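Local coordinates for protein glycine oxidase (Bacillus cereus ATCC 14579, PDB 7CYX) that binds FAD and probably oxidises glycine with oxygen and water to glyoxylate, hydrogen peroxide and ammonium, a reaction of thiamine diphosphate biosynthesis, at residues A[307-319]-A[326-338]. Residues are numbered along the deposited sequence; the frame is centred on the assembly and turned at random.
Sequences LRPQSNHEAPYMG and GLYACTGHYRNGI. With FAD (flavin-adenine dinucleotide), chain C.
Y334 lies between its neighbour R335 and Q310 of the opposing segment: CG of R335 sits over the centre of one ring face, while the Q310 amide covers the other, the amide plane turned 30° from that of the ring. Q310 NE2 approaches Y334 CE2 to 3.3 Å, displaced toward the rim. The Q310 chain reaches this face by leaving with CG anti to the backbone N and then bending at chi2 (47°). R308 runs extended past the tyrosine, its CB 3.9 Å from Y334 CD1, and lies against the methyl-bearing end of the flavin, with R308 CG 3.3 Å from FAD C8M and FAD C8 over one face of the guanidinium. Backbone carbonyls of T266 and V228 hold its guanidinium. A weak bond from Y334 N to P309 O ties the two backbones here.

Farther along, P316 puts CB over the H333 face in a CH-pi contact, 3.7 Å from the ring centroid and almost on its normal. M318 SD comes to 3.6 Å from H333 NE2 obliquely, and C330 SG lies at the ring edge, in plane; NE2 itself is hydrogen-bonded to S344 of helix 341-352. G332, at positive phi, passes close to P316 and S311, its CA making a CA-H...O contact with P309 O.

Beyond P316, Y317 and T331 pair through N and O in both directions, as do G319 and A329, with M318 and C330 the non-hydrogen-bonded pair between them; C330 and T331 form a classic bulge opposite Y317. Within the type II' turn from H333 to N336, Y334 O accepts a bond from FAD O3' (2.6 Å); just past the turn, I338 N bonds weakly to flavin O2. This arrangement joins the edge hairpin of the Rossmann-type sheet to the flavin site of a D-amino-acid-oxidase-family enzyme.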
loop_
_atom_site.group_PDB
_atom_site.type_symbol
_atom_site.label_atom_id
_atom_site.label_comp_id
_atom_site.label_asym_id
_atom_site.label_seq_id
_atom_site.Cartn_x
_atom_site.Cartn_y
_atom_site.Cartn_z
ATOM N N LEU A 307 -13.040 17.306 -2.127
ATOM C CA LEU A 307 -13.965 18.126 -2.927
ATOM C C LEU A 307 -14.666 17.249 -3.973
ATOM O O LEU A 307 -14.143 17.056 -5.085
ATOM C CB LEU A 307 -13.181 19.263 -3.597
ATOM C CG LEU A 307 -12.374 20.135 -2.633
ATOM C CD1 LEU A 307 -11.750 21.316 -3.364
ATOM C CD2 LEU A 307 -13.230 20.626 -1.475
ATOM N N ARG A 308 -15.853 16.736 -3.605
ATOM C CA ARG A 308 -16.668 15.955 -4.500
ATOM C C ARG A 308 -17.084 16.807 -5.689
ATOM O O ARG A 308 -17.710 17.861 -5.526
ATOM C CB ARG A 308 -17.962 15.477 -3.843
ATOM C CG ARG A 308 -17.796 14.742 -2.524
ATOM C CD ARG A 308 -19.163 14.556 -1.906
ATOM N NE ARG A 308 -19.130 13.946 -0.600
ATOM C CZ ARG A 308 -19.086 14.626 0.525
ATOM N NH1 ARG A 308 -18.763 15.910 0.488
ATOM N NH2 ARG A 308 -19.399 14.027 1.665
ATOM N N PRO A 309 -16.836 16.324 -6.923
ATOM C CA PRO A 309 -17.230 17.056 -8.127
ATOM C C PRO A 309 -18.702 16.836 -8.522
ATOM O O PRO A 309 -19.001 15.965 -9.325
ATOM C CB PRO A 309 -16.287 16.474 -9.183
ATOM C CG PRO A 309 -16.097 15.052 -8.751
ATOM C CD PRO A 309 -16.154 15.058 -7.229
ATOM N N GLN A 310 -19.597 17.665 -7.979
ATOM C CA GLN A 310 -20.991 17.679 -8.385
ATOM C C GLN A 310 -21.088 18.143 -9.846
ATOM O O GLN A 310 -20.289 18.940 -10.332
ATOM C CB GLN A 310 -21.835 18.552 -7.460
ATOM C CG GLN A 310 -23.332 18.571 -7.794
ATOM C CD GLN A 310 -23.930 17.201 -8.027
ATOM O OE1 GLN A 310 -23.666 16.540 -9.029
ATOM N NE2 GLN A 310 -24.760 16.772 -7.095
ATOM N N SER A 311 -22.099 17.602 -10.504
ATOM C CA SER A 311 -22.428 17.923 -11.905
ATOM C C SER A 311 -23.534 18.977 -11.895
ATOM O O SER A 311 -24.376 18.923 -11.023
ATOM C CB SER A 311 -22.901 16.675 -12.576
ATOM O OG SER A 311 -23.224 16.923 -13.915
ATOM N N ASN A 312 -23.553 19.888 -12.857
ATOM C CA ASN A 312 -24.676 20.855 -12.898
ATOM C C ASN A 312 -25.935 20.131 -13.377
ATOM O O ASN A 312 -27.010 20.540 -12.977
ATOM C CB ASN A 312 -24.382 22.050 -13.797
ATOM C CG ASN A 312 -23.540 23.098 -13.117
ATOM O OD1 ASN A 312 -23.387 23.083 -11.911
ATOM N ND2 ASN A 312 -22.983 24.005 -13.888
ATOM N N HIS A 313 -25.775 19.099 -14.207
ATOM C CA HIS A 313 -26.879 18.288 -14.769
ATOM C C HIS A 313 -27.185 17.079 -13.887
ATOM O O HIS A 313 -27.957 16.235 -14.333
ATOM C CB HIS A 313 -26.525 17.881 -16.190
ATOM C CG HIS A 313 -26.517 19.034 -17.126
ATOM N ND1 HIS A 313 -27.456 19.193 -18.096
ATOM C CD2 HIS A 313 -25.708 20.097 -17.223
ATOM C CE1 HIS A 313 -27.205 20.286 -18.768
ATOM N NE2 HIS A 313 -26.137 20.851 -18.256
ATOM N N GLU A 314 -26.537 16.991 -12.722
ATOM C CA GLU A 314 -26.707 15.926 -11.692
ATOM C C GLU A 314 -26.337 14.528 -12.199
ATOM O O GLU A 314 -26.842 13.548 -11.665
ATOM C CB GLU A 314 -28.124 15.918 -11.145
ATOM C CG GLU A 314 -28.412 17.067 -10.222
ATOM C CD GLU A 314 -29.767 16.880 -9.586
ATOM O OE1 GLU A 314 -30.749 16.819 -10.328
ATOM O OE2 GLU A 314 -29.817 16.761 -8.364
ATOM N N ALA A 315 -25.438 14.467 -13.164
ATOM C CA ALA A 315 -24.955 13.221 -13.768
ATOM C C ALA A 315 -23.643 13.575 -14.444
ATOM O O ALA A 315 -23.551 14.648 -14.987
ATOM C CB ALA A 315 -25.960 12.731 -14.762
ATOM N N PRO A 316 -22.632 12.700 -14.451
ATOM C CA PRO A 316 -21.374 13.042 -15.068
ATOM C C PRO A 316 -21.497 13.211 -16.584
ATOM O O PRO A 316 -22.307 12.575 -17.189
ATOM C CB PRO A 316 -20.519 11.808 -14.773
ATOM C CG PRO A 316 -21.516 10.702 -14.618
ATOM C CD PRO A 316 -22.674 11.354 -13.914
ATOM N N TYR A 317 -20.682 14.097 -17.135
ATOM C CA TYR A 317 -20.649 14.283 -18.595
ATOM C C TYR A 317 -19.594 13.329 -19.128
ATOM O O TYR A 317 -18.451 13.453 -18.756
ATOM C CB TYR A 317 -20.263 15.712 -18.946
ATOM C CG TYR A 317 -20.962 16.777 -18.152
ATOM C CD1 TYR A 317 -20.424 17.231 -16.973
ATOM C CD2 TYR A 317 -22.141 17.346 -18.590
ATOM C CE1 TYR A 317 -21.042 18.220 -16.244
ATOM C CE2 TYR A 317 -22.779 18.332 -17.866
ATOM C CZ TYR A 317 -22.219 18.778 -16.690
ATOM O OH TYR A 317 -22.796 19.757 -15.950
ATOM N N MET A 318 -20.020 12.353 -19.915
ATOM C CA MET A 318 -19.116 11.349 -20.519
ATOM C C MET A 318 -19.420 11.305 -22.013
ATOM O O MET A 318 -20.403 10.676 -22.387
ATOM C CB MET A 318 -19.387 9.978 -19.909
ATOM C CG MET A 318 -19.516 10.013 -18.418
ATOM S SD MET A 318 -18.720 8.604 -17.683
ATOM C CE MET A 318 -20.140 7.563 -17.392
ATOM N N GLY A 319 -18.590 11.946 -22.827
ATOM C CA GLY A 319 -18.907 12.020 -24.242
ATOM C C GLY A 319 -18.009 12.914 -25.070
ATOM O O GLY A 319 -17.093 13.569 -24.577
ATOM N N GLY A 326 -12.507 15.511 -31.554
ATOM C CA GLY A 326 -11.457 15.090 -30.646
ATOM C C GLY A 326 -11.587 15.693 -29.255
ATOM O O GLY A 326 -10.678 15.517 -28.436
ATOM N N LEU A 327 -12.693 16.406 -28.984
ATOM C CA LEU A 327 -12.896 17.047 -27.687
ATOM C C LEU A 327 -13.893 16.198 -26.884
ATOM O O LEU A 327 -15.048 16.027 -27.274
ATOM C CB LEU A 327 -13.380 18.480 -27.931
ATOM C CG LEU A 327 -13.222 19.526 -26.817
ATOM C CD1 LEU A 327 -14.579 19.973 -26.307
ATOM C CD2 LEU A 327 -12.347 19.055 -25.666
ATOM N N TYR A 328 -13.404 15.635 -25.776
ATOM C CA TYR A 328 -14.147 14.718 -24.965
ATOM C C TYR A 328 -14.244 15.299 -23.551
ATOM O O TYR A 328 -13.447 16.155 -23.180
ATOM C CB TYR A 328 -13.490 13.325 -24.966
ATOM C CG TYR A 328 -13.361 12.668 -26.318
ATOM C CD1 TYR A 328 -12.286 12.962 -27.130
ATOM C CD2 TYR A 328 -14.299 11.761 -26.791
ATOM C CE1 TYR A 328 -12.147 12.408 -28.389
ATOM C CE2 TYR A 328 -14.171 11.178 -28.044
ATOM C CZ TYR A 328 -13.083 11.498 -28.843
ATOM O OH TYR A 328 -12.877 10.951 -30.074
ATOM N N ALA A 329 -15.179 14.745 -22.765
ATOM C CA ALA A 329 -15.456 15.138 -21.386
ATOM C C ALA A 329 -15.749 13.885 -20.566
ATOM O O ALA A 329 -16.377 12.962 -21.082
ATOM C CB ALA A 329 -16.640 16.080 -21.339
ATOM N N CYS A 330 -15.332 13.902 -19.293
ATOM C CA CYS A 330 -15.524 12.799 -18.359
ATOM C C CYS A 330 -15.301 13.310 -16.924
ATOM O O CYS A 330 -14.264 13.068 -16.344
ATOM C CB CYS A 330 -14.613 11.618 -18.715
ATOM S SG CYS A 330 -15.088 10.062 -17.913
ATOM N N THR A 331 -16.309 14.010 -16.373
ATOM C CA THR A 331 -16.299 14.566 -15.004
ATOM C C THR A 331 -17.724 14.827 -14.533
ATOM O O THR A 331 -18.616 14.946 -15.334
ATOM C CB THR A 331 -15.591 15.923 -14.877
ATOM O OG1 THR A 331 -15.723 16.551 -16.150
ATOM C CG2 THR A 331 -14.141 15.790 -14.475
ATOM N N GLY A 332 -17.873 14.943 -13.212
ATOM C CA GLY A 332 -19.129 15.214 -12.559
ATOM C C GLY A 332 -19.720 13.966 -11.941
ATOM O O GLY A 332 -20.932 13.829 -11.931
ATOM N N HIS A 333 -18.857 13.089 -11.403
ATOM C CA HIS A 333 -19.254 11.792 -10.869
ATOM C C HIS A 333 -19.700 11.918 -9.411
ATOM O O HIS A 333 -20.189 10.946 -8.809
ATOM C CB HIS A 333 -18.100 10.783 -11.002
ATOM C CG HIS A 333 -17.784 10.384 -12.406
ATOM N ND1 HIS A 333 -17.029 11.170 -13.227
ATOM C CD2 HIS A 333 -18.117 9.279 -13.120
ATOM C CE1 HIS A 333 -16.867 10.566 -14.398
ATOM N NE2 HIS A 333 -17.545 9.401 -14.369
ATOM N N TYR A 334 -19.463 13.096 -8.826
ATOM C CA TYR A 334 -19.997 13.461 -7.526
ATOM C C TYR A 334 -19.584 12.412 -6.496
ATOM O O TYR A 334 -18.435 12.343 -6.180
ATOM C CB TYR A 334 -21.506 13.681 -7.628
ATOM C CG TYR A 334 -22.134 14.231 -6.378
ATOM C CD1 TYR A 334 -21.456 15.151 -5.588
ATOM C CD2 TYR A 334 -23.420 13.880 -6.009
ATOM C CE1 TYR A 334 -22.029 15.696 -4.452
ATOM C CE2 TYR A 334 -24.005 14.408 -4.866
ATOM C CZ TYR A 334 -23.310 15.329 -4.093
ATOM O OH TYR A 334 -23.860 15.875 -2.968
ATOM N N ARG A 335 -20.516 11.582 -6.027
ATOM C CA ARG A 335 -20.303 10.733 -4.896
ATOM C C ARG A 335 -19.914 9.291 -5.307
ATOM O O ARG A 335 -19.806 8.413 -4.445
ATOM C CB ARG A 335 -21.592 10.684 -4.057
ATOM C CG ARG A 335 -21.827 11.888 -3.160
ATOM C CD ARG A 335 -23.071 11.767 -2.294
ATOM N NE ARG A 335 -23.032 10.641 -1.369
ATOM C CZ ARG A 335 -23.663 9.470 -1.543
ATOM N NH1 ARG A 335 -24.464 9.285 -2.583
ATOM N NH2 ARG A 335 -23.471 8.482 -0.679
ATOM N N ASN A 336 -19.755 9.007 -6.603
ATOM C CA ASN A 336 -19.648 7.621 -7.052
ATOM C C ASN A 336 -18.573 7.469 -8.140
ATOM O O ASN A 336 -18.642 6.563 -8.948
ATOM C CB ASN A 336 -20.992 7.112 -7.584
ATOM C CG ASN A 336 -22.078 7.080 -6.531
ATOM O OD1 ASN A 336 -22.103 6.188 -5.683
ATOM N ND2 ASN A 336 -22.974 8.056 -6.575
ATOM N N GLY A 337 -17.573 8.348 -8.143
ATOM C CA GLY A 337 -16.511 8.327 -9.152
ATOM C C GLY A 337 -15.460 7.243 -8.915
ATOM O O GLY A 337 -14.722 6.909 -9.837
ATOM N N ILE A 338 -15.366 6.701 -7.691
ATOM C CA ILE A 338 -14.462 5.562 -7.461
ATOM C C ILE A 338 -15.125 4.311 -8.053
ATOM O O ILE A 338 -14.586 3.672 -8.957
ATOM C CB ILE A 338 -14.083 5.370 -5.981
ATOM C CG1 ILE A 338 -13.679 6.678 -5.292
ATOM C CG2 ILE A 338 -12.980 4.331 -5.877
ATOM C CD1 ILE A 338 -12.506 7.363 -5.931
HETATM P PA FAD C . -10.363 14.563 -8.820
HETATM O O1A FAD C . -9.812 13.406 -8.085
HETATM O O2A FAD C . -10.600 15.819 -8.030
HETATM O O5B FAD C . -9.427 14.787 -10.064
HETATM C C5B FAD C . -9.456 16.000 -10.743
HETATM C C4B FAD C . -8.008 16.322 -10.992
HETATM O O4B FAD C . -7.945 17.251 -12.058
HETATM C C3B FAD C . -7.349 16.983 -9.802
HETATM O O3B FAD C . -6.204 16.177 -9.446
HETATM C C2B FAD C . -6.921 18.369 -10.277
HETATM O O2B FAD C . -5.581 18.674 -9.866
HETATM C C1B FAD C . -6.916 18.202 -11.766
HETATM N N9A FAD C . -7.168 19.412 -12.546
HETATM C C8A FAD C . -8.262 20.193 -12.449
HETATM N N7A FAD C . -8.185 21.212 -13.325
HETATM C C5A FAD C . -7.051 21.050 -14.025
HETATM C C6A FAD C . -6.396 21.784 -15.105
HETATM N N6A FAD C . -7.004 22.897 -15.569
HETATM N N1A FAD C . -5.193 21.334 -15.549
HETATM C C2A FAD C . -4.632 20.240 -15.020
HETATM N N3A FAD C . -5.180 19.515 -14.018
HETATM C C4A FAD C . -6.376 19.866 -13.507
HETATM N N1 FAD C . -16.715 7.827 -4.388
HETATM C C2 FAD C . -17.077 6.506 -4.328
HETATM O O2 FAD C . -17.243 5.941 -5.436
HETATM N N3 FAD C . -17.239 5.842 -3.156
HETATM C C4 FAD C . -16.998 6.467 -1.982
HETATM O O4 FAD C . -17.088 5.891 -0.866
HETATM C C4X FAD C . -16.629 7.905 -1.995
HETATM N N5 FAD C . -16.425 8.593 -0.866
HETATM C C5X FAD C . -16.065 9.892 -0.904
HETATM C C6 FAD C . -15.830 10.563 0.283
HETATM C C7 FAD C . -15.472 11.900 0.263
HETATM C C7M FAD C . -15.230 12.648 1.562
HETATM C C8 FAD C . -15.313 12.602 -1.006
HETATM C C8M FAD C . -14.901 14.067 -1.055
HETATM C C9 FAD C . -15.539 11.937 -2.167
HETATM C C9A FAD C . -15.906 10.611 -2.184
HETATM N N10 FAD C . -16.108 9.925 -3.390
HETATM C C10 FAD C . -16.492 8.567 -3.301
HETATM C "C1'" FAD C . -16.074 10.570 -4.710
HETATM C "C2'" FAD C . -14.811 10.528 -5.509
HETATM O "O2'" FAD C . -13.766 11.104 -4.707
HETATM C "C3'" FAD C . -15.039 11.359 -6.759
HETATM O "O3'" FAD C . -16.368 11.161 -7.326
HETATM C "C4'" FAD C . -13.860 11.088 -7.702
HETATM O "O4'" FAD C . -12.617 11.202 -6.989
HETATM C "C5'" FAD C . -13.774 12.083 -8.827
HETATM O "O5'" FAD C . -12.532 11.871 -9.473
HETATM P P FAD C . -12.010 12.936 -10.536
HETATM O O1P FAD C . -13.119 13.376 -11.420
HETATM O O2P FAD C . -10.728 12.391 -11.106
HETATM O O3P FAD C . -11.779 14.181 -9.518
#